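Local coordinates for Esterase/lipase-like protein (Caldicellulosiruptor lactoaceticus 6A, PDB 6A6O) that hydrolyses both acetyl esters and beta-1,4-xylosides, a bifunctional enzyme whose chain has the alpha/beta-hydrolase architecture, at residues A[58-66]-A[133-142]; A[163-171]-A[272-281]. All coordinates share one frame; numbering follows the deposited sequence.

Interaction 1: A[58-66]-A[133-142]; sequences IVFPGGGYT and SAGGHLASLV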
# COMPACT_ATOMS: atom_id res chain seq x y z
N ILE A 58 0.41 0.83 -6.84
CA ILE A 58 0.42 -0.56 -6.38
C ILE A 58 -0.60 -0.67 -5.26
O ILE A 58 -0.52 0.06 -4.26
CB ILE A 58 1.81 -0.99 -5.89
CG1 ILE A 58 2.87 -0.70 -6.96
CG2 ILE A 58 1.80 -2.47 -5.51
CD1 ILE A 58 4.30 -0.90 -6.46
N VAL A 59 -1.54 -1.60 -5.41
CA VAL A 59 -2.64 -1.77 -4.48
C VAL A 59 -2.27 -2.83 -3.45
O VAL A 59 -1.89 -3.95 -3.82
CB VAL A 59 -3.93 -2.15 -5.22
CG1 VAL A 59 -5.04 -2.44 -4.19
CG2 VAL A 59 -4.33 -1.04 -6.17
N PHE A 60 -2.38 -2.47 -2.16
CA PHE A 60 -2.14 -3.39 -1.05
C PHE A 60 -3.49 -3.79 -0.47
O PHE A 60 -4.08 -3.02 0.30
CB PHE A 60 -1.29 -2.73 0.05
CG PHE A 60 0.12 -2.36 -0.34
CD1 PHE A 60 0.58 -2.41 -1.65
CD2 PHE A 60 1.00 -1.93 0.65
CE1 PHE A 60 1.88 -2.06 -1.96
CE2 PHE A 60 2.30 -1.58 0.35
CZ PHE A 60 2.75 -1.63 -0.96
N PRO A 61 -4.02 -4.98 -0.78
CA PRO A 61 -5.31 -5.38 -0.21
C PRO A 61 -5.20 -5.60 1.30
O PRO A 61 -4.12 -5.86 1.83
CB PRO A 61 -5.64 -6.68 -0.95
CG PRO A 61 -4.30 -7.22 -1.33
CD PRO A 61 -3.41 -6.05 -1.60
N GLY A 62 -6.34 -5.51 1.97
CA GLY A 62 -6.43 -5.80 3.39
C GLY A 62 -6.69 -7.27 3.67
O GLY A 62 -6.61 -8.12 2.78
N GLY A 63 -7.02 -7.57 4.92
CA GLY A 63 -7.18 -8.95 5.34
C GLY A 63 -6.49 -9.33 6.64
O GLY A 63 -6.22 -10.51 6.88
N GLY A 64 -6.21 -8.34 7.49
CA GLY A 64 -5.72 -8.61 8.83
C GLY A 64 -4.41 -9.35 8.93
O GLY A 64 -4.12 -9.93 9.98
N TYR A 65 -3.61 -9.35 7.87
CA TYR A 65 -2.36 -10.11 7.78
C TYR A 65 -2.59 -11.61 7.88
O TYR A 65 -1.67 -12.36 8.23
CB TYR A 65 -1.34 -9.64 8.82
CG TYR A 65 -0.75 -8.28 8.52
CD1 TYR A 65 0.04 -8.08 7.38
CD2 TYR A 65 -0.98 -7.19 9.36
CE1 TYR A 65 0.59 -6.83 7.10
CE2 TYR A 65 -0.44 -5.95 9.08
CZ TYR A 65 0.34 -5.76 7.97
OH TYR A 65 0.89 -4.51 7.70
N THR A 66 -3.80 -12.08 7.58
CA THR A 66 -4.06 -13.52 7.48
C THR A 66 -4.49 -13.95 6.09
O THR A 66 -4.45 -15.14 5.78
CB THR A 66 -5.14 -13.96 8.48
OG1 THR A 66 -6.37 -13.28 8.19
CG2 THR A 66 -4.72 -13.65 9.91
N SER A 133 -7.10 -1.17 5.06
CA SER A 133 -7.10 -1.86 6.35
C SER A 133 -5.68 -2.31 6.69
O SER A 133 -4.78 -1.45 6.78
CB SER A 133 -8.15 -2.98 6.31
OG SER A 133 -8.33 -3.54 7.60
N ALA A 134 -5.41 -3.60 6.89
CA ALA A 134 -4.03 -4.04 7.13
C ALA A 134 -3.12 -3.73 5.93
O ALA A 134 -1.92 -3.51 6.11
CB ALA A 134 -3.99 -5.53 7.44
N GLY A 135 -3.67 -3.75 4.71
CA GLY A 135 -2.91 -3.27 3.56
C GLY A 135 -2.59 -1.79 3.65
O GLY A 135 -1.54 -1.35 3.16
N GLY A 136 -3.47 -1.01 4.27
CA GLY A 136 -3.15 0.39 4.51
C GLY A 136 -2.08 0.55 5.57
O GLY A 136 -1.26 1.47 5.50
N HIS A 137 -2.09 -0.32 6.58
CA HIS A 137 -0.95 -0.38 7.49
C HIS A 137 0.34 -0.58 6.71
O HIS A 137 1.30 0.19 6.85
CB HIS A 137 -1.15 -1.49 8.51
CG HIS A 137 -0.09 -1.54 9.55
ND1 HIS A 137 0.74 -2.63 9.73
CD2 HIS A 137 0.29 -0.63 10.48
CE1 HIS A 137 1.58 -2.39 10.72
NE2 HIS A 137 1.32 -1.18 11.20
N LEU A 138 0.37 -1.62 5.88
CA LEU A 138 1.57 -1.91 5.10
C LEU A 138 1.96 -0.74 4.20
O LEU A 138 3.14 -0.39 4.09
CB LEU A 138 1.33 -3.18 4.28
CG LEU A 138 2.52 -3.73 3.51
CD1 LEU A 138 3.62 -4.05 4.49
CD2 LEU A 138 2.06 -4.97 2.76
N ALA A 139 0.97 -0.11 3.55
CA ALA A 139 1.24 1.07 2.73
C ALA A 139 1.82 2.21 3.57
O ALA A 139 2.76 2.89 3.14
CB ALA A 139 -0.05 1.53 2.05
N SER A 140 1.27 2.43 4.76
CA SER A 140 1.77 3.50 5.61
C SER A 140 3.18 3.20 6.09
O SER A 140 3.96 4.13 6.33
CB SER A 140 0.82 3.75 6.79
OG SER A 140 0.91 2.73 7.78
N LEU A 141 3.53 1.92 6.23
CA LEU A 141 4.87 1.54 6.64
C LEU A 141 5.88 1.79 5.53
O LEU A 141 6.95 2.36 5.76
CB LEU A 141 4.90 0.06 7.06
CG LEU A 141 4.23 -0.25 8.40
CD1 LEU A 141 4.31 -1.74 8.67
CD2 LEU A 141 4.89 0.57 9.53
N VAL A 142 5.57 1.36 4.31
CA VAL A 142 6.50 1.62 3.22
C VAL A 142 6.55 3.12 2.93
O VAL A 142 7.58 3.63 2.47
CB VAL A 142 6.14 0.72 2.02
CG1 VAL A 142 4.98 1.28 1.21
CG2 VAL A 142 7.37 0.44 1.15
O HOH W 1 -7.58 -6.00 7.50
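Phe60, the last residue of its strand, reaches the side of helix 134-142. Its CB lies 3.4 Å from Gly135 O. With CG anti to the carbonyl carbon (chi1 -65°), the ring runs along the helix and sets CD2 3.4 Å from Ala139 N, near the ring plane. CD2 also meets Leu138 CG at 3.7 Å, and CE2 ends against Val142 CG1 at 4.0 Å, while Ala106 of helix 101-115 adds a further contact. Beyond Phe60 the chain turns over the N-terminal end of the helix, where the absence of a side chain on Gly135 lets its CA come within 3.3 Å of Pro61 O.

This junction fits the nucleophile elbow of an alpha/beta hydrolase facing a glycine-rich oxyanion loop. Ser133, the presumed nucleophile, is hydrogen-bonded through OG to His254 NE2. A water bridges the segments, accepting from Gly63 N at 3.1 Å and lying 2.6 Å from Ser133 OG, much where a substrate oxyanion would be expected.

Farther along, Ala134 CB sits over one face of the Tyr65 ring, 21° off its normal and toward the rim. The phenol OH is hydrogen-bonded to His137 ND1 at 2.8 Å, the two rings meeting rim to rim with planes at 84°. On its other nitrogen, His137 NE2 bonds to Leu201 O, so the imidazole is pinned at both nitrogens.

Interaction 2: A[163-171]-A[272-281]; sequences RPDCIVLCY and CEKWFESIGF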
# COMPACT_ATOMS: atom_id res chain seq x y z
N ARG A 163 10.84 4.37 -1.97
CA ARG A 163 9.93 5.41 -1.50
C ARG A 163 8.79 5.59 -2.49
O ARG A 163 9.04 5.87 -3.67
CB ARG A 163 10.67 6.72 -1.30
CG ARG A 163 9.76 7.88 -0.95
CD ARG A 163 10.53 9.20 -0.86
NE ARG A 163 9.72 10.32 -0.38
CZ ARG A 163 8.99 11.11 -1.17
NH1 ARG A 163 8.95 10.90 -2.48
NH2 ARG A 163 8.32 12.13 -0.65
N PRO A 164 7.54 5.44 -2.07
CA PRO A 164 6.43 5.75 -2.99
C PRO A 164 6.30 7.25 -3.18
O PRO A 164 6.65 8.06 -2.31
CB PRO A 164 5.21 5.15 -2.28
CG PRO A 164 5.54 5.22 -0.83
CD PRO A 164 7.07 5.06 -0.73
N ASP A 165 5.80 7.64 -4.36
CA ASP A 165 5.65 9.05 -4.67
C ASP A 165 4.34 9.63 -4.13
O ASP A 165 4.19 10.86 -4.11
CB ASP A 165 5.76 9.24 -6.18
CG ASP A 165 7.14 8.88 -6.68
OD1 ASP A 165 8.12 9.49 -6.19
OD2 ASP A 165 7.27 7.96 -7.52
N CYS A 166 3.41 8.79 -3.69
CA CYS A 166 2.21 9.21 -2.97
C CYS A 166 1.65 7.99 -2.27
O CYS A 166 2.00 6.85 -2.61
CB CYS A 166 1.16 9.85 -3.90
SG CYS A 166 0.28 8.68 -5.01
N ILE A 167 0.77 8.23 -1.29
CA ILE A 167 0.18 7.18 -0.47
C ILE A 167 -1.32 7.41 -0.38
O ILE A 167 -1.75 8.53 -0.10
CB ILE A 167 0.76 7.19 0.96
CG1 ILE A 167 2.28 7.01 0.96
CG2 ILE A 167 0.11 6.11 1.79
CD1 ILE A 167 2.88 7.38 2.32
N VAL A 168 -2.11 6.36 -0.59
CA VAL A 168 -3.55 6.41 -0.37
C VAL A 168 -3.90 5.37 0.69
O VAL A 168 -3.57 4.19 0.53
CB VAL A 168 -4.35 6.17 -1.66
CG1 VAL A 168 -5.86 6.22 -1.35
CG2 VAL A 168 -3.96 7.20 -2.72
N LEU A 169 -4.56 5.80 1.76
CA LEU A 169 -4.86 4.94 2.90
C LEU A 169 -6.36 4.87 3.07
O LEU A 169 -7.01 5.90 3.25
CB LEU A 169 -4.21 5.47 4.18
CG LEU A 169 -2.70 5.63 4.08
CD1 LEU A 169 -2.17 6.26 5.38
CD2 LEU A 169 -2.00 4.27 3.80
N CYS A 170 -6.91 3.66 3.02
CA CYS A 170 -8.35 3.45 3.05
C CYS A 170 -8.69 2.65 4.30
O CYS A 170 -8.23 1.51 4.44
CB CYS A 170 -8.81 2.70 1.80
SG CYS A 170 -8.18 3.40 0.25
N TYR A 171 -9.48 3.27 5.20
CA TYR A 171 -9.72 2.76 6.55
C TYR A 171 -8.51 2.00 7.09
O TYR A 171 -8.63 0.82 7.47
CB TYR A 171 -11.01 1.91 6.58
CG TYR A 171 -11.27 0.98 5.41
CD1 TYR A 171 -10.74 -0.31 5.38
CD2 TYR A 171 -12.08 1.39 4.35
CE1 TYR A 171 -10.99 -1.17 4.31
CE2 TYR A 171 -12.34 0.54 3.27
CZ TYR A 171 -11.80 -0.73 3.26
OH TYR A 171 -12.08 -1.56 2.19
N CYS A 272 -10.60 11.05 -4.54
CA CYS A 272 -9.23 10.58 -4.71
C CYS A 272 -8.73 10.86 -6.12
O CYS A 272 -7.58 11.27 -6.31
CB CYS A 272 -9.15 9.08 -4.42
SG CYS A 272 -7.47 8.52 -4.19
N GLU A 273 -9.59 10.67 -7.13
CA GLU A 273 -9.24 11.03 -8.50
C GLU A 273 -8.84 12.50 -8.61
O GLU A 273 -7.83 12.83 -9.23
CB GLU A 273 -10.41 10.73 -9.43
CG GLU A 273 -10.17 11.13 -10.88
CD GLU A 273 -11.44 11.10 -11.71
OE1 GLU A 273 -12.44 10.49 -11.28
OE2 GLU A 273 -11.44 11.70 -12.81
N LYS A 274 -9.63 13.39 -8.00
CA LYS A 274 -9.30 14.81 -8.04
C LYS A 274 -8.04 15.13 -7.26
O LYS A 274 -7.27 16.02 -7.64
CB LYS A 274 -10.48 15.65 -7.53
CG LYS A 274 -11.70 15.61 -8.46
CD LYS A 274 -11.28 15.89 -9.91
CE LYS A 274 -12.48 15.93 -10.87
NZ LYS A 274 -12.03 15.99 -12.30
N TRP A 275 -7.77 14.40 -6.16
CA TRP A 275 -6.53 14.62 -5.43
C TRP A 275 -5.32 14.19 -6.25
O TRP A 275 -4.30 14.90 -6.28
CB TRP A 275 -6.59 13.87 -4.09
CG TRP A 275 -5.32 13.88 -3.27
CD1 TRP A 275 -4.86 14.89 -2.48
CD2 TRP A 275 -4.35 12.83 -3.17
NE1 TRP A 275 -3.68 14.54 -1.88
CE2 TRP A 275 -3.34 13.28 -2.29
CE3 TRP A 275 -4.24 11.55 -3.73
CZ2 TRP A 275 -2.24 12.49 -1.95
CZ3 TRP A 275 -3.13 10.77 -3.39
CH2 TRP A 275 -2.15 11.24 -2.52
N PHE A 276 -5.40 13.03 -6.90
CA PHE A 276 -4.37 12.62 -7.86
C PHE A 276 -4.09 13.73 -8.86
O PHE A 276 -2.93 14.02 -9.18
CB PHE A 276 -4.82 11.37 -8.61
CG PHE A 276 -4.68 10.08 -7.85
CD1 PHE A 276 -3.58 9.83 -7.03
CD2 PHE A 276 -5.62 9.07 -8.02
CE1 PHE A 276 -3.45 8.60 -6.37
CE2 PHE A 276 -5.49 7.86 -7.37
CZ PHE A 276 -4.40 7.62 -6.54
N GLU A 277 -5.15 14.34 -9.39
CA GLU A 277 -4.96 15.46 -10.30
C GLU A 277 -4.31 16.64 -9.58
O GLU A 277 -3.39 17.27 -10.11
CB GLU A 277 -6.30 15.86 -10.91
CG GLU A 277 -6.26 17.05 -11.84
CD GLU A 277 -7.67 17.52 -12.18
OE1 GLU A 277 -8.30 16.90 -13.06
OE2 GLU A 277 -8.14 18.47 -11.54
N SER A 278 -4.74 16.93 -8.35
CA SER A 278 -4.22 18.09 -7.63
C SER A 278 -2.73 17.97 -7.37
O SER A 278 -2.03 18.99 -7.36
CB SER A 278 -4.96 18.26 -6.30
OG SER A 278 -4.35 17.47 -5.30
N ILE A 279 -2.21 16.76 -7.14
CA ILE A 279 -0.79 16.60 -6.84
C ILE A 279 0.04 16.35 -8.09
O ILE A 279 1.25 16.12 -7.98
CB ILE A 279 -0.53 15.47 -5.82
CG1 ILE A 279 -0.89 14.10 -6.41
CG2 ILE A 279 -1.29 15.72 -4.50
CD1 ILE A 279 -0.54 12.90 -5.51
N GLY A 280 -0.57 16.39 -9.27
CA GLY A 280 0.14 16.16 -10.50
C GLY A 280 0.36 14.70 -10.84
O GLY A 280 1.16 14.40 -11.73
N PHE A 281 -0.32 13.79 -10.15
CA PHE A 281 -0.17 12.37 -10.43
C PHE A 281 -0.84 11.99 -11.74
O PHE A 281 -0.34 11.13 -12.47
CB PHE A 281 -0.76 11.56 -9.28
CG PHE A 281 -0.09 10.23 -9.07
CD1 PHE A 281 1.19 10.17 -8.54
CD2 PHE A 281 -0.74 9.06 -9.40
CE1 PHE A 281 1.80 8.95 -8.33
CE2 PHE A 281 -0.12 7.84 -9.20
CZ PHE A 281 1.15 7.79 -8.67
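Trp275 O is gripped twice, by Ser278 OG at 2.8 Å, in the carbonyl plane on a lone pair, and by Ile279 N at 2.9 Å. These bonds belong to the final turn of the helix that follows the last strand of the alpha/beta-hydrolase sheet; here it packs on the more central strand 167-170, running nearly antiparallel to it (162°). A Schellman motif at Gly280 ends the helix and brings Phe281 back toward the strand.

Cys166 enters between the aromatic residues. Its SG stands between the backbone N and the carbonyl carbon (chi1 73°), which places the sulfur over one face of the Phe281 ring, 19° off the normal and 3.7 Å from CE1. The same SG lies at the edge of the Phe276 ring. Cys166 CB meets Trp275 CH2 and, at 3.8 Å, Ile279 CD1; Ile279 also lays CG2 over a face of the indole. Ile57 of strand 54-60 touches Cys166, Phe276 and Phe281, extending the apolar layer across the sheet.

Both methyls of Val168 touch the helix: CG2 reaches Trp275 CZ3 at 3.7 Å and also Phe276 CZ, and Cys272 SG lies 4.0 Å from each of CG1 and CG2.

In the fold
Both segments of interaction 1 precede those of interaction 2 in the chain, and the centres of the two contacts lie 16 Å apart. Both rest on one mixed sheet, in which strands 54-60 and 167-170 flank strand 127-132, the strand leading into the presumed nucleophile elbow. Helix 134-142 packs on one face and helix 268-278 on the other: Leu169 CD2 approaches Gly136 O, while its neighbour Val168 turns to the C-terminal helix. The two contacts also meet directly, with a probable hydrogen bond of 3.0 Å from Ser133 N to Cys170 O. Interaction 1 thus lies at the probable catalytic centre, whereas interaction 2 is apolar packing beneath the same central strands.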